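PDB 1RTW: transcriptional activator, putative from Pyrococcus furiosus, which is of unestablished function, a putative transcriptional activator with the all-helical fold of the TENA/THI-4/PQQC family. Local coordinates for residues 1-6 against 124-129; 118-123 against 188-193. All blocks are in the same frame, centred on the assembly; numbering follows the deposited sequence.

Interaction 1. Residues 1-6 against 124-129; sequences MFSEEL and ALYCEE
The first turn of helix 2-8 lies across from helix 118-142 with Ser3 and Tyr126 nearest in the backbone, their CA atoms 8.4 Å apart; Leu6, one turn on, has its CA nearest that of Cys127, though the two do not touch. The spacing is bridged mainly by the ring of Tyr126. Its CG stands anti to the backbone N (chi1 176°), which sends the ring out from its helix toward Ser3. The phenol end does the touching: Ser3 CB lies 3.8 Å from Tyr126 OH and 3.9 Å from Tyr126 CZ, so one methylene rests obliquely on the hydroxyl corner of the ring. Tyr126 CE2 also comes within 4.1 Å of Ser3 CA, which brings the ring close to the helix backbone itself. Leu6 approaches the same ring obliquely but more loosely, its CD1 being 4.5 Å from Tyr126 CD2. Within the short helix, Leu6 CG sits 4.1 Å above the plane of the Phe2 ring, over its centre, so Leu6 is backed by an aromatic face. No hydrogen bond links the two segments, and the contact is buried, small and dispersive. Helix 159-176 lies alongside: Asn173 OD1 accepts a hydrogen bond from Ser3 N, and Glu169 touches Ser3 and Tyr126. Cys127, on the neighbouring flank of helix 118-142, packs on helix 181-201. This is plain helix-on-helix packing, in which the N-terminal helix is laid against the long-helix bundle of a TENA/THI-4/PQQC-family fold.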
loop_
_atom_site.group_PDB
_atom_site.type_symbol
_atom_site.label_atom_id
_atom_site.label_comp_id
_atom_site.label_asym_id
_atom_site.label_seq_id
_atom_site.Cartn_x
_atom_site.Cartn_y
_atom_site.Cartn_z
HETATM N N MSE B 1 -27.760 -8.290 -12.206
HETATM C CA MSE B 1 -27.036 -8.976 -11.100
HETATM C C MSE B 1 -25.617 -9.293 -11.537
HETATM O O MSE B 1 -25.365 -10.313 -12.179
HETATM C CB MSE B 1 -27.767 -10.255 -10.702
HETATM C CG MSE B 1 -27.130 -10.983 -9.541
HETATM SE SE MSE B 1 -28.430 -11.925 -8.499
HETATM C CE MSE B 1 -28.971 -10.471 -7.333
ATOM N N PHE B 2 -24.703 -8.402 -11.159
ATOM C CA PHE B 2 -23.285 -8.486 -11.491
ATOM C C PHE B 2 -22.672 -9.880 -11.326
ATOM O O PHE B 2 -22.009 -10.380 -12.232
ATOM C CB PHE B 2 -22.525 -7.469 -10.640
ATOM C CG PHE B 2 -21.172 -7.104 -11.176
ATOM C CD1 PHE B 2 -21.034 -6.592 -12.462
ATOM C CD2 PHE B 2 -20.039 -7.207 -10.369
ATOM C CE1 PHE B 2 -19.786 -6.176 -12.940
ATOM C CE2 PHE B 2 -18.781 -6.795 -10.836
ATOM C CZ PHE B 2 -18.659 -6.275 -12.126
ATOM N N SER B 3 -22.924 -10.507 -10.179
ATOM C CA SER B 3 -22.395 -11.836 -9.875
ATOM C C SER B 3 -22.735 -12.872 -10.937
ATOM O O SER B 3 -21.860 -13.598 -11.410
ATOM C CB SER B 3 -22.897 -12.310 -8.510
ATOM O OG SER B 3 -24.310 -12.364 -8.480
ATOM N N GLU B 4 -24.010 -12.943 -11.301
ATOM C CA GLU B 4 -24.453 -13.884 -12.312
ATOM C C GLU B 4 -23.891 -13.500 -13.673
ATOM O O GLU B 4 -23.563 -14.368 -14.484
ATOM C CB GLU B 4 -25.977 -13.976 -12.326
ATOM C CG GLU B 4 -26.523 -14.653 -11.066
ATOM C CD GLU B 4 -28.027 -14.882 -11.085
ATOM O OE1 GLU B 4 -28.668 -14.672 -12.141
ATOM O OE2 GLU B 4 -28.571 -15.280 -10.034
ATOM N N GLU B 5 -23.718 -12.201 -13.895
ATOM C CA GLU B 5 -23.151 -11.725 -15.149
ATOM C C GLU B 5 -21.713 -12.224 -15.263
ATOM O O GLU B 5 -21.317 -12.784 -16.289
ATOM C CB GLU B 5 -23.159 -10.200 -15.195
ATOM C CG GLU B 5 -24.540 -9.581 -15.316
ATOM C CD GLU B 5 -24.514 -8.059 -15.248
ATOM O OE1 GLU B 5 -23.463 -7.448 -15.557
ATOM O OE2 GLU B 5 -25.554 -7.471 -14.880
ATOM N N LEU B 6 -20.942 -12.012 -14.198
ATOM C CA LEU B 6 -19.548 -12.430 -14.140
ATOM C C LEU B 6 -19.401 -13.905 -14.477
ATOM O O LEU B 6 -18.575 -14.278 -15.308
ATOM C CB LEU B 6 -18.981 -12.163 -12.747
ATOM C CG LEU B 6 -18.785 -10.695 -12.375
ATOM C CD1 LEU B 6 -18.324 -10.604 -10.942
ATOM C CD2 LEU B 6 -17.775 -10.035 -13.307
ATOM N N ALA B 124 -12.453 -10.009 -7.011
ATOM C CA ALA B 124 -11.477 -11.105 -6.982
ATOM C C ALA B 124 -11.788 -12.062 -5.827
ATOM O O ALA B 124 -11.663 -13.285 -5.971
ATOM C CB ALA B 124 -10.058 -10.566 -6.850
ATOM N N LEU B 125 -12.212 -11.498 -4.694
ATOM C CA LEU B 125 -12.551 -12.295 -3.530
ATOM C C LEU B 125 -13.705 -13.236 -3.871
ATOM O O LEU B 125 -13.606 -14.443 -3.670
ATOM C CB LEU B 125 -12.937 -11.404 -2.349
ATOM C CG LEU B 125 -13.444 -12.169 -1.115
ATOM C CD1 LEU B 125 -12.312 -12.998 -0.522
ATOM C CD2 LEU B 125 -13.959 -11.199 -0.099
ATOM N N TYR B 126 -14.783 -12.673 -4.413
ATOM C CA TYR B 126 -15.958 -13.452 -4.795
ATOM C C TYR B 126 -15.578 -14.613 -5.692
ATOM O O TYR B 126 -15.930 -15.759 -5.420
ATOM C CB TYR B 126 -16.982 -12.576 -5.537
ATOM C CG TYR B 126 -18.182 -13.355 -6.043
ATOM C CD1 TYR B 126 -18.949 -14.126 -5.173
ATOM C CD2 TYR B 126 -18.526 -13.348 -7.394
ATOM C CE1 TYR B 126 -20.024 -14.869 -5.628
ATOM C CE2 TYR B 126 -19.609 -14.089 -7.867
ATOM C CZ TYR B 126 -20.353 -14.851 -6.976
ATOM O OH TYR B 126 -21.419 -15.605 -7.418
ATOM N N CYS B 127 -14.878 -14.294 -6.771
ATOM C CA CYS B 127 -14.436 -15.286 -7.737
ATOM C C CYS B 127 -13.698 -16.459 -7.085
ATOM O O CYS B 127 -14.058 -17.611 -7.287
ATOM C CB CYS B 127 -13.558 -14.605 -8.788
ATOM S SG CYS B 127 -13.014 -15.666 -10.127
ATOM N N GLU B 128 -12.678 -16.156 -6.290
ATOM C CA GLU B 128 -11.889 -17.172 -5.590
ATOM C C GLU B 128 -12.713 -18.073 -4.657
ATOM O O GLU B 128 -12.469 -19.277 -4.565
ATOM C CB GLU B 128 -10.787 -16.480 -4.774
ATOM C CG GLU B 128 -10.370 -17.224 -3.486
ATOM C CD GLU B 128 -10.053 -16.292 -2.322
ATOM O OE1 GLU B 128 -10.288 -15.075 -2.417
ATOM O OE2 GLU B 128 -9.553 -16.765 -1.293
ATOM N N GLU B 129 -13.632 -17.473 -3.906
ATOM C CA GLU B 129 -14.451 -18.248 -2.975
ATOM C C GLU B 129 -15.524 -19.035 -3.698
ATOM O O GLU B 129 -15.740 -20.203 -3.409
ATOM C CB GLU B 129 -15.083 -17.340 -1.906
ATOM C CG GLU B 129 -14.093 -16.447 -1.145
ATOM C CD GLU B 129 -13.068 -17.227 -0.328
ATOM O OE1 GLU B 129 -12.558 -18.232 -0.831
ATOM O OE2 GLU B 129 -12.731 -16.826 0.803
#

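Interaction 2. Residues 118-123 against 188-193; sequences FLEGFT and REVFKE
Thr123 sets its methyl group against the base of Phe191, with Thr123 CG2 3.7 Å from Phe191 CB. The same methyl lies 4.0 Å from Phe191 CD2, at the edge of the ring and near its plane, so it fills the angle between the CB and the ring and covers neither face. The two side chains cross at about a right angle. With chi1 at -67°, the methyl is anti to the backbone N and directed at the facing helix, while the hydroxyl is turned back along its own helix. There Thr123 OG1 donates to Leu119 O at 2.7 Å, from above the carbonyl plane with a C=O...donor angle of 144°. Leu119 O also accepts the helical bond from Thr123 N, and the two donors reach it from opposite faces of that plane. One turn before Thr123, Glu120 meets Val190, the residue before Phe191. One methyl meets the backbone carbonyl, Val190 CG1 lying 3.7 Å from Glu120 O; the other meets the carboxylate, with Val190 CG2 equally far from Glu120 OE2. The other carboxylate oxygen, Glu120 OE1, accepts a hydrogen bond from Ser117 N, just before the helix. Leu6 and Phe2 of helix 2-8 touch Thr123 as well, adding a third helix. The CA atoms of Thr123 and Phe191 are 6.2 Å apart. Thr123 OG1 and Glu120 OE1 bond within their own chain, and no hydrogen bond crosses between these segments of helices 118-142 and 181-201, which meet here by van der Waals contact.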
loop_
_atom_site.group_PDB
_atom_site.type_symbol
_atom_site.label_atom_id
_atom_site.label_comp_id
_atom_site.label_asym_id
_atom_site.label_seq_id
_atom_site.Cartn_x
_atom_site.Cartn_y
_atom_site.Cartn_z
ATOM N N PHE B 118 -11.488 -0.938 -4.823
ATOM C CA PHE B 118 -12.066 -1.876 -3.862
ATOM C C PHE B 118 -12.943 -2.899 -4.590
ATOM O O PHE B 118 -12.905 -4.097 -4.283
ATOM C CB PHE B 118 -12.886 -1.140 -2.797
ATOM C CG PHE B 118 -13.453 -2.047 -1.739
ATOM C CD1 PHE B 118 -12.612 -2.743 -0.882
ATOM C CD2 PHE B 118 -14.827 -2.213 -1.601
ATOM C CE1 PHE B 118 -13.119 -3.582 0.085
ATOM C CE2 PHE B 118 -15.347 -3.056 -0.629
ATOM C CZ PHE B 118 -14.491 -3.741 0.212
ATOM N N LEU B 119 -13.671 -2.414 -5.599
ATOM C CA LEU B 119 -14.565 -3.223 -6.415
ATOM C C LEU B 119 -13.819 -4.377 -7.085
ATOM O O LEU B 119 -14.291 -5.516 -7.103
ATOM C CB LEU B 119 -15.234 -2.338 -7.477
ATOM C CG LEU B 119 -16.133 -3.077 -8.478
ATOM C CD1 LEU B 119 -17.378 -3.621 -7.769
ATOM C CD2 LEU B 119 -16.514 -2.159 -9.642
ATOM N N GLU B 120 -12.684 -4.067 -7.698
ATOM C CA GLU B 120 -11.872 -5.097 -8.340
ATOM C C GLU B 120 -11.417 -6.120 -7.290
ATOM O O GLU B 120 -11.473 -7.336 -7.508
ATOM C CB GLU B 120 -10.645 -4.465 -8.984
ATOM C CG GLU B 120 -10.926 -3.564 -10.198
ATOM C CD GLU B 120 -9.649 -2.928 -10.743
ATOM O OE1 GLU B 120 -9.105 -2.001 -10.096
ATOM O OE2 GLU B 120 -9.174 -3.364 -11.814
ATOM N N GLY B 121 -10.990 -5.610 -6.139
ATOM C CA GLY B 121 -10.533 -6.471 -5.073
ATOM C C GLY B 121 -11.628 -7.393 -4.576
ATOM O O GLY B 121 -11.430 -8.604 -4.467
ATOM N N PHE B 122 -12.790 -6.820 -4.284
ATOM C CA PHE B 122 -13.914 -7.602 -3.797
ATOM C C PHE B 122 -14.395 -8.573 -4.872
ATOM O O PHE B 122 -14.830 -9.677 -4.560
ATOM C CB PHE B 122 -15.051 -6.693 -3.316
ATOM C CG PHE B 122 -15.893 -7.316 -2.236
ATOM C CD1 PHE B 122 -15.472 -7.292 -0.917
ATOM C CD2 PHE B 122 -17.072 -7.980 -2.543
ATOM C CE1 PHE B 122 -16.208 -7.925 0.079
ATOM C CE2 PHE B 122 -17.814 -8.613 -1.552
ATOM C CZ PHE B 122 -17.379 -8.588 -0.237
ATOM N N THR B 123 -14.292 -8.171 -6.138
ATOM C CA THR B 123 -14.686 -9.043 -7.236
ATOM C C THR B 123 -13.745 -10.250 -7.244
ATOM O O THR B 123 -14.190 -11.393 -7.422
ATOM C CB THR B 123 -14.639 -8.299 -8.610
ATOM O OG1 THR B 123 -15.646 -7.285 -8.630
ATOM C CG2 THR B 123 -14.906 -9.241 -9.759
ATOM N N ARG B 188 -14.722 -6.809 -14.164
ATOM C CA ARG B 188 -15.022 -7.943 -15.039
ATOM C C ARG B 188 -13.715 -8.592 -15.484
ATOM O O ARG B 188 -13.595 -9.822 -15.497
ATOM C CB ARG B 188 -15.834 -7.509 -16.268
ATOM C CG ARG B 188 -17.242 -7.023 -15.956
ATOM C CD ARG B 188 -18.018 -6.680 -17.231
ATOM N NE ARG B 188 -19.138 -5.767 -16.988
ATOM C CZ ARG B 188 -20.354 -6.141 -16.595
ATOM N NH1 ARG B 188 -20.631 -7.424 -16.402
ATOM N NH2 ARG B 188 -21.292 -5.228 -16.367
ATOM N N GLU B 189 -12.733 -7.755 -15.817
ATOM C CA GLU B 189 -11.426 -8.231 -16.252
ATOM C C GLU B 189 -10.710 -8.997 -15.143
ATOM O O GLU B 189 -10.096 -10.030 -15.395
ATOM C CB GLU B 189 -10.545 -7.066 -16.724
ATOM C CG GLU B 189 -10.811 -6.612 -18.159
ATOM C CD GLU B 189 -10.626 -7.732 -19.184
ATOM O OE1 GLU B 189 -9.710 -8.570 -19.017
ATOM O OE2 GLU B 189 -11.408 -7.777 -20.158
ATOM N N VAL B 190 -10.772 -8.477 -13.920
ATOM C CA VAL B 190 -10.134 -9.141 -12.798
ATOM C C VAL B 190 -10.783 -10.502 -12.555
ATOM O O VAL B 190 -10.077 -11.491 -12.335
ATOM C CB VAL B 190 -10.142 -8.255 -11.524
ATOM C CG1 VAL B 190 -9.703 -9.050 -10.316
ATOM C CG2 VAL B 190 -9.191 -7.084 -11.710
ATOM N N PHE B 191 -12.111 -10.564 -12.656
ATOM C CA PHE B 191 -12.836 -11.823 -12.455
ATOM C C PHE B 191 -12.370 -12.868 -13.475
ATOM O O PHE B 191 -12.177 -14.044 -13.142
ATOM C CB PHE B 191 -14.356 -11.609 -12.565
ATOM C CG PHE B 191 -15.174 -12.827 -12.188
ATOM C CD1 PHE B 191 -15.416 -13.846 -13.115
ATOM C CD2 PHE B 191 -15.667 -12.974 -10.892
ATOM C CE1 PHE B 191 -16.131 -14.992 -12.754
ATOM C CE2 PHE B 191 -16.383 -14.112 -10.520
ATOM C CZ PHE B 191 -16.616 -15.125 -11.452
ATOM N N LYS B 192 -12.199 -12.425 -14.720
ATOM C CA LYS B 192 -11.740 -13.290 -15.800
ATOM C C LYS B 192 -10.341 -13.819 -15.499
ATOM O O LYS B 192 -10.083 -15.020 -15.604
ATOM C CB LYS B 192 -11.713 -12.515 -17.120
ATOM C CG LYS B 192 -11.081 -13.262 -18.287
ATOM C CD LYS B 192 -11.178 -12.462 -19.580
ATOM C CE LYS B 192 -12.632 -12.237 -19.975
ATOM N NZ LYS B 192 -12.761 -11.332 -21.149
ATOM N N GLU B 193 -9.455 -12.918 -15.095
ATOM C CA GLU B 193 -8.082 -13.279 -14.796
ATOM C C GLU B 193 -8.010 -14.219 -13.591
ATOM O O GLU B 193 -7.272 -15.204 -13.628
ATOM C CB GLU B 193 -7.245 -12.009 -14.588
ATOM C CG GLU B 193 -5.731 -12.205 -14.622
ATOM C CD GLU B 193 -5.181 -12.626 -15.990
ATOM O OE1 GLU B 193 -3.978 -12.973 -16.055
ATOM O OE2 GLU B 193 -5.927 -12.594 -17.000
#

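From the N terminus, residues 1-6 open the chain and interaction 1 brings them onto helix 118-142, closing a loop of 117 largely helical residues. Immediately before that docking site, residues 118-123 start interaction 2, which closes a shorter loop of 64 residues when helix 181-201 returns. The two loops cross, their segments alternating along the sequence, and their centres lie about 8 Å apart. Helix 118-142 serves both contacts, while helices 2-8 and 181-201 also meet directly: Glu5 OE1 forms a salt bridge with Arg188 NH1 at 3.0 Å. The N-terminal helix, a mid-chain helix and a late helix are thus joined pairwise.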